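Local structure of superoxide dismutase [Mn] (Saccharomyces cerevisiae, 3BFR) at residues 17-22 / 30-35; 86-91 / 162-167; 141-146 / 172-177. The protein probably converts superoxide radicals into hydrogen peroxide and oxygen in mitochondria, using one manganese ion per subunit. All blocks are in the same frame, centred on the assembly; numbering follows the deposited sequence.

Contact 1 (17-22 / 30-35); sequences WDFGAL and INELHY. With MN3 (manganese (III) ion), chain B.
Phe19 and Asn31 join the loop 17-22 to the first long helix of the alpha-hairpin domain, helix 28-62. The tight part lies around the buried Asn31 amide and the Phe19 ring. Asn31 ND2 gives a nearly straight hydrogen bond to the backbone O of Phe19 (3.0 Å, 170° at the hydrogen). The acceptor lies in the plane of the amide, and the donor lies in the carbonyl plane. Leu22 CD1 comes within 3.8 Å of Asn31 ND2, and Trp17 CZ3 approaches it obliquely. Trp17 NE1 has its own hydrogen bond, to the backbone O of Leu96. Glu32 CA sits over the centre of one face of the Phe19 ring, 3.6 Å from the centroid, as a CH-pi contact. Glu32 CB touches Phe19 CD2 at 3.5 Å. Phe19 CE1 meets Tyr35 CD2 at 3.8 Å, with the two ring planes 55° apart, neither stacked nor edge-to-face. Tyr35 OH bonds to the backbone O of Pro13. The solvent side is the end of Glu32. With chi1 at 174°, its CG lies opposite its own N, and the extended chain passes along the Phe19 ring to an exposed carboxylate. His34, on the same helix, turns to the metal instead. His34 NE2 binds the manganese ion at 2.3 Å.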
loop_
_atom_site.group_PDB
_atom_site.type_symbol
_atom_site.label_atom_id
_atom_site.label_comp_id
_atom_site.label_asym_id
_atom_site.label_seq_id
_atom_site.Cartn_x
_atom_site.Cartn_y
_atom_site.Cartn_z
ATOM N N TRP A 17 -2.454 -24.878 -26.224
ATOM C CA TRP A 17 -3.046 -24.508 -27.503
ATOM C C TRP A 17 -2.138 -23.488 -28.200
ATOM O O TRP A 17 -1.280 -22.876 -27.557
ATOM C CB TRP A 17 -4.466 -23.947 -27.310
ATOM C CG TRP A 17 -4.729 -23.317 -25.947
ATOM C CD1 TRP A 17 -5.308 -23.924 -24.861
ATOM C CD2 TRP A 17 -4.432 -21.971 -25.538
ATOM N NE1 TRP A 17 -5.386 -23.044 -23.808
ATOM C CE2 TRP A 17 -4.857 -21.838 -24.193
ATOM C CE3 TRP A 17 -3.845 -20.866 -26.175
ATOM C CZ2 TRP A 17 -4.712 -20.644 -23.474
ATOM C CZ3 TRP A 17 -3.702 -19.678 -25.458
ATOM C CH2 TRP A 17 -4.132 -19.579 -24.119
ATOM N N ASP A 18 -2.307 -23.321 -29.513
ATOM C CA ASP A 18 -1.543 -22.305 -30.243
ATOM C C ASP A 18 -2.038 -20.891 -29.882
ATOM O O ASP A 18 -3.159 -20.730 -29.404
ATOM C CB ASP A 18 -1.582 -22.557 -31.758
ATOM C CG ASP A 18 -2.866 -22.074 -32.403
ATOM O OD1 ASP A 18 -3.856 -22.833 -32.405
ATOM O OD2 ASP A 18 -2.880 -20.936 -32.917
ATOM N N PHE A 19 -1.205 -19.879 -30.122
ATOM C CA PHE A 19 -1.499 -18.492 -29.720
ATOM C C PHE A 19 -2.847 -17.942 -30.200
ATOM O O PHE A 19 -3.473 -17.137 -29.509
ATOM C CB PHE A 19 -0.369 -17.541 -30.152
ATOM C CG PHE A 19 0.959 -17.816 -29.492
ATOM C CD1 PHE A 19 1.028 -18.225 -28.163
ATOM C CD2 PHE A 19 2.146 -17.640 -30.199
ATOM C CE1 PHE A 19 2.258 -18.466 -27.559
ATOM C CE2 PHE A 19 3.384 -17.880 -29.598
ATOM C CZ PHE A 19 3.436 -18.296 -28.280
ATOM N N GLY A 20 -3.289 -18.376 -31.376
ATOM C CA GLY A 20 -4.507 -17.846 -31.986
ATOM C C GLY A 20 -5.790 -18.587 -31.640
ATOM O O GLY A 20 -6.849 -18.281 -32.193
ATOM N N ALA A 21 -5.696 -19.547 -30.721
ATOM C CA ALA A 21 -6.821 -20.439 -30.383
ATOM C C ALA A 21 -7.975 -19.748 -29.657
ATOM O O ALA A 21 -9.110 -20.243 -29.673
ATOM C CB ALA A 21 -6.332 -21.636 -29.576
ATOM N N LEU A 22 -7.688 -18.605 -29.036
ATOM C CA LEU A 22 -8.702 -17.858 -28.293
ATOM C C LEU A 22 -9.331 -16.723 -29.111
ATOM O O LEU A 22 -10.144 -15.949 -28.591
ATOM C CB LEU A 22 -8.129 -17.329 -26.966
ATOM C CG LEU A 22 -7.334 -18.275 -26.057
ATOM C CD1 LEU A 22 -6.949 -17.569 -24.770
ATOM C CD2 LEU A 22 -8.082 -19.583 -25.754
ATOM N N ILE A 30 -1.525 -10.778 -29.072
ATOM C CA ILE A 30 -1.471 -10.594 -27.616
ATOM C C ILE A 30 -0.883 -11.816 -26.911
ATOM O O ILE A 30 0.040 -11.682 -26.100
ATOM C CB ILE A 30 -2.856 -10.238 -27.019
ATOM C CG1 ILE A 30 -3.236 -8.802 -27.401
ATOM C CG2 ILE A 30 -2.856 -10.410 -25.490
ATOM C CD1 ILE A 30 -4.654 -8.407 -27.021
ATOM N N ASN A 31 -1.407 -13.000 -27.230
ATOM C CA ASN A 31 -0.980 -14.231 -26.558
ATOM C C ASN A 31 0.506 -14.538 -26.749
ATOM O O ASN A 31 1.174 -14.977 -25.812
ATOM C CB ASN A 31 -1.858 -15.429 -26.962
ATOM C CG ASN A 31 -3.196 -15.448 -26.231
ATOM O OD1 ASN A 31 -3.310 -14.956 -25.104
ATOM N ND2 ASN A 31 -4.215 -16.020 -26.871
ATOM N N GLU A 32 1.025 -14.281 -27.950
ATOM C CA GLU A 32 2.457 -14.480 -28.214
ATOM C C GLU A 32 3.309 -13.610 -27.295
ATOM O O GLU A 32 4.219 -14.108 -26.631
ATOM C CB GLU A 32 2.815 -14.227 -29.685
ATOM C CG GLU A 32 4.338 -14.291 -29.954
ATOM C CD GLU A 32 4.701 -14.410 -31.427
ATOM O OE1 GLU A 32 3.814 -14.239 -32.293
ATOM O OE2 GLU A 32 5.890 -14.679 -31.723
ATOM N N LEU A 33 3.001 -12.316 -27.254
ATOM C CA LEU A 33 3.726 -11.366 -26.407
ATOM C C LEU A 33 3.556 -11.646 -24.921
ATOM O O LEU A 33 4.523 -11.608 -24.171
ATOM C CB LEU A 33 3.284 -9.931 -26.711
ATOM C CG LEU A 33 3.758 -9.342 -28.043
ATOM C CD1 LEU A 33 2.920 -8.138 -28.405
ATOM C CD2 LEU A 33 5.242 -8.988 -28.002
ATOM N N HIS A 34 2.317 -11.912 -24.509
ATOM C CA HIS A 34 1.969 -12.175 -23.110
ATOM C C HIS A 34 2.729 -13.385 -22.537
ATOM O O HIS A 34 3.187 -13.372 -21.388
ATOM C CB HIS A 34 0.465 -12.435 -23.029
ATOM C CG HIS A 34 -0.155 -12.073 -21.717
ATOM N ND1 HIS A 34 -1.520 -12.087 -21.524
ATOM C CD2 HIS A 34 0.390 -11.673 -20.544
ATOM C CE1 HIS A 34 -1.787 -11.730 -20.281
ATOM N NE2 HIS A 34 -0.646 -11.468 -19.667
ATOM N N TYR A 35 2.851 -14.424 -23.358
ATOM C CA TYR A 35 3.544 -15.663 -22.998
ATOM C C TYR A 35 5.069 -15.580 -23.194
ATOM O O TYR A 35 5.832 -15.780 -22.244
ATOM C CB TYR A 35 2.944 -16.817 -23.814
ATOM C CG TYR A 35 3.556 -18.182 -23.597
ATOM C CD1 TYR A 35 3.157 -18.986 -22.526
ATOM C CD2 TYR A 35 4.504 -18.688 -24.489
ATOM C CE1 TYR A 35 3.698 -20.251 -22.339
ATOM C CE2 TYR A 35 5.057 -19.952 -24.310
ATOM C CZ TYR A 35 4.648 -20.728 -23.235
ATOM O OH TYR A 35 5.199 -21.975 -23.054
HETATM MN MN MN3 B . -0.222 -10.362 -17.732
HETATM O O HOH W 1 -0.184 -9.325 -15.840
#

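Contact 2 (86-91 / 162-167). With MN3 (manganese (III) ion), chain B.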
loop_
_atom_site.group_PDB
_atom_site.type_symbol
_atom_site.label_atom_id
_atom_site.label_comp_id
_atom_site.label_asym_id
_atom_site.label_seq_id
_atom_site.Cartn_x
_atom_site.Cartn_y
_atom_site.Cartn_z
ATOM N N PHE A 86 4.863 -15.048 -12.167
ATOM C CA PHE A 86 4.976 -16.445 -12.596
ATOM C C PHE A 86 3.705 -17.243 -12.284
ATOM O O PHE A 86 3.140 -17.891 -13.166
ATOM C CB PHE A 86 6.210 -17.119 -11.962
ATOM C CG PHE A 86 6.236 -18.620 -12.132
ATOM C CD1 PHE A 86 6.370 -19.195 -13.401
ATOM C CD2 PHE A 86 6.116 -19.462 -11.027
ATOM C CE1 PHE A 86 6.385 -20.582 -13.561
ATOM C CE2 PHE A 86 6.129 -20.853 -11.182
ATOM C CZ PHE A 86 6.267 -21.408 -12.450
ATOM N N THR A 87 3.267 -17.195 -11.029
ATOM C CA THR A 87 2.103 -17.978 -10.592
ATOM C C THR A 87 0.802 -17.513 -11.256
ATOM O O THR A 87 0.048 -18.333 -11.769
ATOM C CB THR A 87 1.973 -18.054 -9.040
ATOM O OG1 THR A 87 0.753 -18.721 -8.683
ATOM C CG2 THR A 87 1.948 -16.692 -8.413
ATOM N N ASN A 88 0.566 -16.201 -11.267
ATOM C CA ASN A 88 -0.671 -15.649 -11.818
ATOM C C ASN A 88 -0.892 -16.014 -13.273
ATOM O O ASN A 88 -2.009 -16.346 -13.656
ATOM C CB ASN A 88 -0.745 -14.124 -11.644
ATOM C CG ASN A 88 -1.025 -13.703 -10.215
ATOM O OD1 ASN A 88 -1.511 -14.490 -9.401
ATOM N ND2 ASN A 88 -0.716 -12.447 -9.901
ATOM N N HIS A 89 0.166 -15.953 -14.084
ATOM C CA HIS A 89 0.029 -16.267 -15.509
ATOM C C HIS A 89 -0.139 -17.767 -15.757
ATOM O O HIS A 89 -0.840 -18.166 -16.687
ATOM C CB HIS A 89 1.180 -15.680 -16.329
ATOM C CG HIS A 89 1.131 -14.188 -16.434
ATOM N ND1 HIS A 89 1.655 -13.361 -15.466
ATOM C CD2 HIS A 89 0.588 -13.376 -17.371
ATOM C CE1 HIS A 89 1.444 -12.101 -15.804
ATOM N NE2 HIS A 89 0.801 -12.083 -16.957
ATOM N N CYS A 90 0.500 -18.586 -14.925
ATOM C CA CYS A 90 0.281 -20.030 -14.961
ATOM C C CYS A 90 -1.190 -20.348 -14.727
ATOM O O CYS A 90 -1.789 -21.090 -15.501
ATOM C CB CYS A 90 1.144 -20.745 -13.925
ATOM S SG CYS A 90 2.877 -20.946 -14.392
ATOM N N LEU A 91 -1.760 -19.771 -13.667
ATOM C CA LEU A 91 -3.195 -19.888 -13.384
ATOM C C LEU A 91 -4.033 -19.399 -14.563
ATOM O O LEU A 91 -5.004 -20.053 -14.958
ATOM C CB LEU A 91 -3.571 -19.103 -12.117
ATOM C CG LEU A 91 -3.078 -19.567 -10.740
ATOM C CD1 LEU A 91 -3.294 -18.475 -9.695
ATOM C CD2 LEU A 91 -3.760 -20.875 -10.302
ATOM N N GLN A 162 1.339 -7.637 -9.450
ATOM C CA GLN A 162 1.387 -9.107 -9.475
ATOM C C GLN A 162 1.133 -9.742 -8.109
ATOM O O GLN A 162 1.566 -10.870 -7.851
ATOM C CB GLN A 162 2.701 -9.632 -10.082
ATOM C CG GLN A 162 2.941 -9.266 -11.552
ATOM C CD GLN A 162 1.864 -9.768 -12.497
ATOM O OE1 GLN A 162 1.018 -10.590 -12.129
ATOM N NE2 GLN A 162 1.888 -9.274 -13.727
ATOM N N ASP A 163 0.430 -9.021 -7.237
ATOM C CA ASP A 163 -0.021 -9.589 -5.976
ATOM C C ASP A 163 -0.975 -10.744 -6.284
ATOM O O ASP A 163 -1.664 -10.738 -7.308
ATOM C CB ASP A 163 -0.713 -8.544 -5.095
ATOM C CG ASP A 163 0.241 -7.458 -4.587
ATOM O OD1 ASP A 163 1.464 -7.536 -4.840
ATOM O OD2 ASP A 163 -0.247 -6.510 -3.934
ATOM N N THR A 164 -1.000 -11.741 -5.407
ATOM C CA THR A 164 -1.807 -12.929 -5.651
ATOM C C THR A 164 -2.634 -13.328 -4.426
ATOM O O THR A 164 -2.529 -12.705 -3.365
ATOM C CB THR A 164 -0.925 -14.119 -6.153
ATOM O OG1 THR A 164 -1.765 -15.149 -6.697
ATOM C CG2 THR A 164 -0.063 -14.690 -5.031
ATOM N N VAL A 165 -3.463 -14.356 -4.590
ATOM C CA VAL A 165 -4.210 -14.937 -3.472
ATOM C C VAL A 165 -3.440 -16.102 -2.853
ATOM O O VAL A 165 -3.044 -17.044 -3.548
ATOM C CB VAL A 165 -5.649 -15.371 -3.876
ATOM C CG1 VAL A 165 -6.528 -14.153 -4.067
ATOM C CG2 VAL A 165 -5.641 -16.215 -5.138
ATOM N N THR A 166 -3.215 -16.022 -1.547
ATOM C CA THR A 166 -2.458 -17.049 -0.827
ATOM C C THR A 166 -3.273 -17.624 0.332
ATOM O O THR A 166 -4.347 -17.112 0.661
ATOM C CB THR A 166 -1.128 -16.491 -0.266
ATOM O OG1 THR A 166 -1.398 -15.349 0.558
ATOM C CG2 THR A 166 -0.178 -16.091 -1.396
ATOM N N GLY A 167 -2.757 -18.691 0.937
ATOM C CA GLY A 167 -3.350 -19.259 2.151
ATOM C C GLY A 167 -4.734 -19.837 1.934
ATOM O O GLY A 167 -4.903 -20.713 1.081
HETATM MN MN MN3 B . -0.222 -10.362 -17.732
HETATM O O HOH W 1 -0.184 -9.325 -15.840
#
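Asn88, on helix 66-94, meets the loop 162-167 through both ends of its amide. Three hydrogen bonds hold this amide, one of them weak. Thr164 OG1 donates to Asn88 OD1 at 2.8 Å and lies in the carbonyl plane. OG1 is anti to the Thr164 backbone N (chi1 -166°), which turns the hydroxyl toward the helix. Asn88 ND2 donates to the backbone O of Asp163 at 3.2 Å. This acceptor lies close to the Asn88 amide plane, but the donor stands well above the carbonyl plane of Asp163, 59° out of it. Asn88 ND2 also makes a weak bond of 3.4 Å to Gln162 OE1. The buried amide is thus held at its oxygen and its nitrogen, which should fix its rotation.

There is also some packing. The Gln162 amide comes to the edge of the His89 ring, with Gln162 NE2 3.5 Å from His89 CE1. The chain of Gln162 bends at chi2 (-59°) to get there. Thr87 CG2 only brushes Thr164.

His89 NE2 binds the manganese ion at 2.1 Å, and the backbone O of Gly85 pairs with ND1 on the other side of the ring. Gln162 does not bind the metal. Gln162 NE2 donates to the metal-bound water at 3.0 Å, while its OE1 accepts from Trp141 NE1. Such a second-shell glutamine beside the solvent ligand is characteristic of the active site of iron/manganese superoxide dismutases.

Contact 3 (141-146 / 172-177). With MN3 (manganese (III) ion), chain B.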
loop_
_atom_site.group_PDB
_atom_site.type_symbol
_atom_site.label_atom_id
_atom_site.label_comp_id
_atom_site.label_asym_id
_atom_site.label_seq_id
_atom_site.Cartn_x
_atom_site.Cartn_y
_atom_site.Cartn_z
ATOM N N TRP A 141 -5.322 -7.775 -11.087
ATOM C CA TRP A 141 -6.044 -9.006 -11.374
ATOM C C TRP A 141 -7.382 -9.010 -10.651
ATOM O O TRP A 141 -7.549 -8.315 -9.648
ATOM C CB TRP A 141 -5.225 -10.213 -10.882
ATOM C CG TRP A 141 -3.945 -10.425 -11.621
ATOM C CD1 TRP A 141 -2.769 -9.757 -11.435
ATOM C CD2 TRP A 141 -3.706 -11.381 -12.663
ATOM N NE1 TRP A 141 -1.813 -10.229 -12.308
ATOM C CE2 TRP A 141 -2.362 -11.225 -13.073
ATOM C CE3 TRP A 141 -4.495 -12.359 -13.286
ATOM C CZ2 TRP A 141 -1.792 -12.001 -14.088
ATOM C CZ3 TRP A 141 -3.929 -13.129 -14.296
ATOM C CH2 TRP A 141 -2.586 -12.950 -14.681
ATOM N N ALA A 142 -8.336 -9.782 -11.167
ATOM C CA ALA A 142 -9.454 -10.248 -10.343
ATOM C C ALA A 142 -9.405 -11.768 -10.258
ATOM O O ALA A 142 -9.067 -12.441 -11.239
ATOM C CB ALA A 142 -10.803 -9.773 -10.884
ATOM N N PHE A 143 -9.730 -12.294 -9.082
ATOM C CA PHE A 143 -9.781 -13.735 -8.846
ATOM C C PHE A 143 -11.141 -14.136 -8.285
ATOM O O PHE A 143 -11.598 -13.568 -7.288
ATOM C CB PHE A 143 -8.717 -14.176 -7.836
ATOM C CG PHE A 143 -7.301 -13.909 -8.258
ATOM C CD1 PHE A 143 -6.579 -14.867 -8.972
ATOM C CD2 PHE A 143 -6.670 -12.716 -7.905
ATOM C CE1 PHE A 143 -5.251 -14.632 -9.347
ATOM C CE2 PHE A 143 -5.349 -12.473 -8.276
ATOM C CZ PHE A 143 -4.637 -13.433 -9.000
ATOM N N ILE A 144 -11.785 -15.108 -8.925
ATOM C CA ILE A 144 -12.891 -15.816 -8.293
ATOM C C ILE A 144 -12.231 -16.859 -7.396
ATOM O O ILE A 144 -11.405 -17.652 -7.860
ATOM C CB ILE A 144 -13.863 -16.457 -9.317
ATOM C CG1 ILE A 144 -14.343 -15.396 -10.321
ATOM C CG2 ILE A 144 -15.046 -17.135 -8.588
ATOM C CD1 ILE A 144 -15.200 -15.925 -11.473
ATOM N N VAL A 145 -12.564 -16.825 -6.106
ATOM C CA VAL A 145 -11.866 -17.645 -5.118
ATOM C C VAL A 145 -12.816 -18.547 -4.334
ATOM O O VAL A 145 -14.014 -18.280 -4.261
ATOM C CB VAL A 145 -11.024 -16.786 -4.109
ATOM C CG1 VAL A 145 -9.896 -16.022 -4.820
ATOM C CG2 VAL A 145 -11.911 -15.828 -3.305
ATOM N N LYS A 146 -12.265 -19.618 -3.770
ATOM C CA LYS A 146 -12.951 -20.387 -2.740
ATOM C C LYS A 146 -12.246 -20.075 -1.422
ATOM O O LYS A 146 -11.038 -20.270 -1.306
ATOM C CB LYS A 146 -12.882 -21.887 -3.041
ATOM C CG LYS A 146 -13.572 -22.767 -2.003
ATOM C CD LYS A 146 -13.361 -24.257 -2.297
ATOM C CE LYS A 146 -14.269 -25.123 -1.431
ATOM N NZ LYS A 146 -14.130 -26.590 -1.750
ATOM N N LEU A 172 -9.792 -19.846 -8.322
ATOM C CA LEU A 172 -10.580 -20.708 -9.203
ATOM C C LEU A 172 -10.514 -20.194 -10.633
ATOM O O LEU A 172 -10.315 -20.975 -11.563
ATOM C CB LEU A 172 -12.038 -20.801 -8.737
ATOM C CG LEU A 172 -12.321 -21.075 -7.253
ATOM C CD1 LEU A 172 -13.821 -21.067 -7.009
ATOM C CD2 LEU A 172 -11.718 -22.394 -6.796
ATOM N N VAL A 173 -10.705 -18.884 -10.795
ATOM C CA VAL A 173 -10.535 -18.213 -12.085
ATOM C C VAL A 173 -9.718 -16.935 -11.888
ATOM O O VAL A 173 -10.105 -16.058 -11.106
ATOM C CB VAL A 173 -11.881 -17.834 -12.756
ATOM C CG1 VAL A 173 -11.627 -17.125 -14.090
ATOM C CG2 VAL A 173 -12.775 -19.057 -12.968
ATOM N N ALA A 174 -8.592 -16.854 -12.594
ATOM C CA ALA A 174 -7.760 -15.654 -12.643
ATOM C C ALA A 174 -8.003 -14.902 -13.949
ATOM O O ALA A 174 -8.000 -15.509 -15.030
ATOM C CB ALA A 174 -6.276 -16.025 -12.505
ATOM N N ILE A 175 -8.239 -13.593 -13.843
ATOM C CA ILE A 175 -8.410 -12.734 -15.016
ATOM C C ILE A 175 -7.426 -11.573 -14.952
ATOM O O ILE A 175 -7.443 -10.780 -14.004
ATOM C CB ILE A 175 -9.852 -12.160 -15.165
ATOM C CG1 ILE A 175 -10.926 -13.266 -15.084
ATOM C CG2 ILE A 175 -9.971 -11.337 -16.456
ATOM C CD1 ILE A 175 -10.988 -14.207 -16.294
ATOM N N ASP A 176 -6.576 -11.492 -15.976
ATOM C CA ASP A 176 -5.536 -10.471 -16.068
ATOM C C ASP A 176 -6.139 -9.138 -16.488
ATOM O O ASP A 176 -6.798 -9.059 -17.521
ATOM C CB ASP A 176 -4.473 -10.922 -17.080
ATOM C CG ASP A 176 -3.166 -10.168 -16.944
ATOM O OD1 ASP A 176 -2.205 -10.542 -17.657
ATOM O OD2 ASP A 176 -3.082 -9.213 -16.138
ATOM N N ALA A 177 -5.915 -8.104 -15.674
ATOM C CA ALA A 177 -6.383 -6.740 -15.967
ATOM C C ALA A 177 -5.250 -5.762 -16.323
ATOM O O ALA A 177 -5.496 -4.568 -16.511
ATOM C CB ALA A 177 -7.217 -6.192 -14.791
HETATM MN MN MN3 B . -0.222 -10.362 -17.732
HETATM O O HOH W 1 -0.184 -9.325 -15.840
#
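The indole of Trp141 lies flat against the carboxylate of Asp176, with the two planes only 3° apart. Asp176 OD2 stands 3.7 Å above one face of the indole, toward its rim. Asp176 CA lies over the six-membered ring of Trp141, 3.8 Å from its centroid, as a CH-pi contact. The backbone N of Ile175 lies at the ring edge. Trp141 CG is anti to the carbonyl carbon (chi1 -66°), which swings the indole across to the next strand. With an alanine in place of Trp141, the Asp176 carboxylate would probably lose the flat surface against it and Gln162 OE1 its NE1-H partner. Next along the sheet, Phe143 CE1 rests on Ala174 CB at 3.6 Å, meeting it obliquely.

Asp176 OD1 binds the manganese ion at 2.0 Å. Asp176 OD2 accepts from the metal-bound water at 2.9 Å and also from the backbone N of Trp178, so both oxygens are engaged.

The backbones form an antiparallel pair. Ala142 and Ile175 exchange two hydrogen bonds. Ile144 N bonds to Val173 O, while Ile144 O receives both Val173 N (3.3 Å) and Leu172 N (2.8 Å). This is a classic beta bulge. Beside it, Ile144 CD1 packs on Val173 CB.

Strand 140-147 is the middle strand of the three-stranded sheet, with 153-160 as its other neighbour. The face carrying Trp141, Phe143, Ala174 and Asp176 packs against helix 66-94. The face with Ala142, Ile144, Val173 and Ile175 meets helices 122-134 and 203-212.

Overall arrangement
From the N terminus, contact 1 comes first and closes a short loop, tying residues 17-22 back onto the start of helix 28-62. It is complete before either of the others begins. Contacts 2 and 3 cross, since their segments alternate: 86-91, 141-146, 162-167, 172-177. Contact 2 closes a long excursion from helix 66-94 to the loop after strand 153-160. It thereby joins the alpha-hairpin domain to the C-terminal domain. Contact 3 pairs two neighbouring strands within the C-terminal domain. The centres of contacts 2 and 3 are about 9 Å apart, and the centre of contact 1 is about 19 Å from the centres of both. All three converge on the manganese ion, to which each contributes one ligand; His180 is the fourth protein ligand.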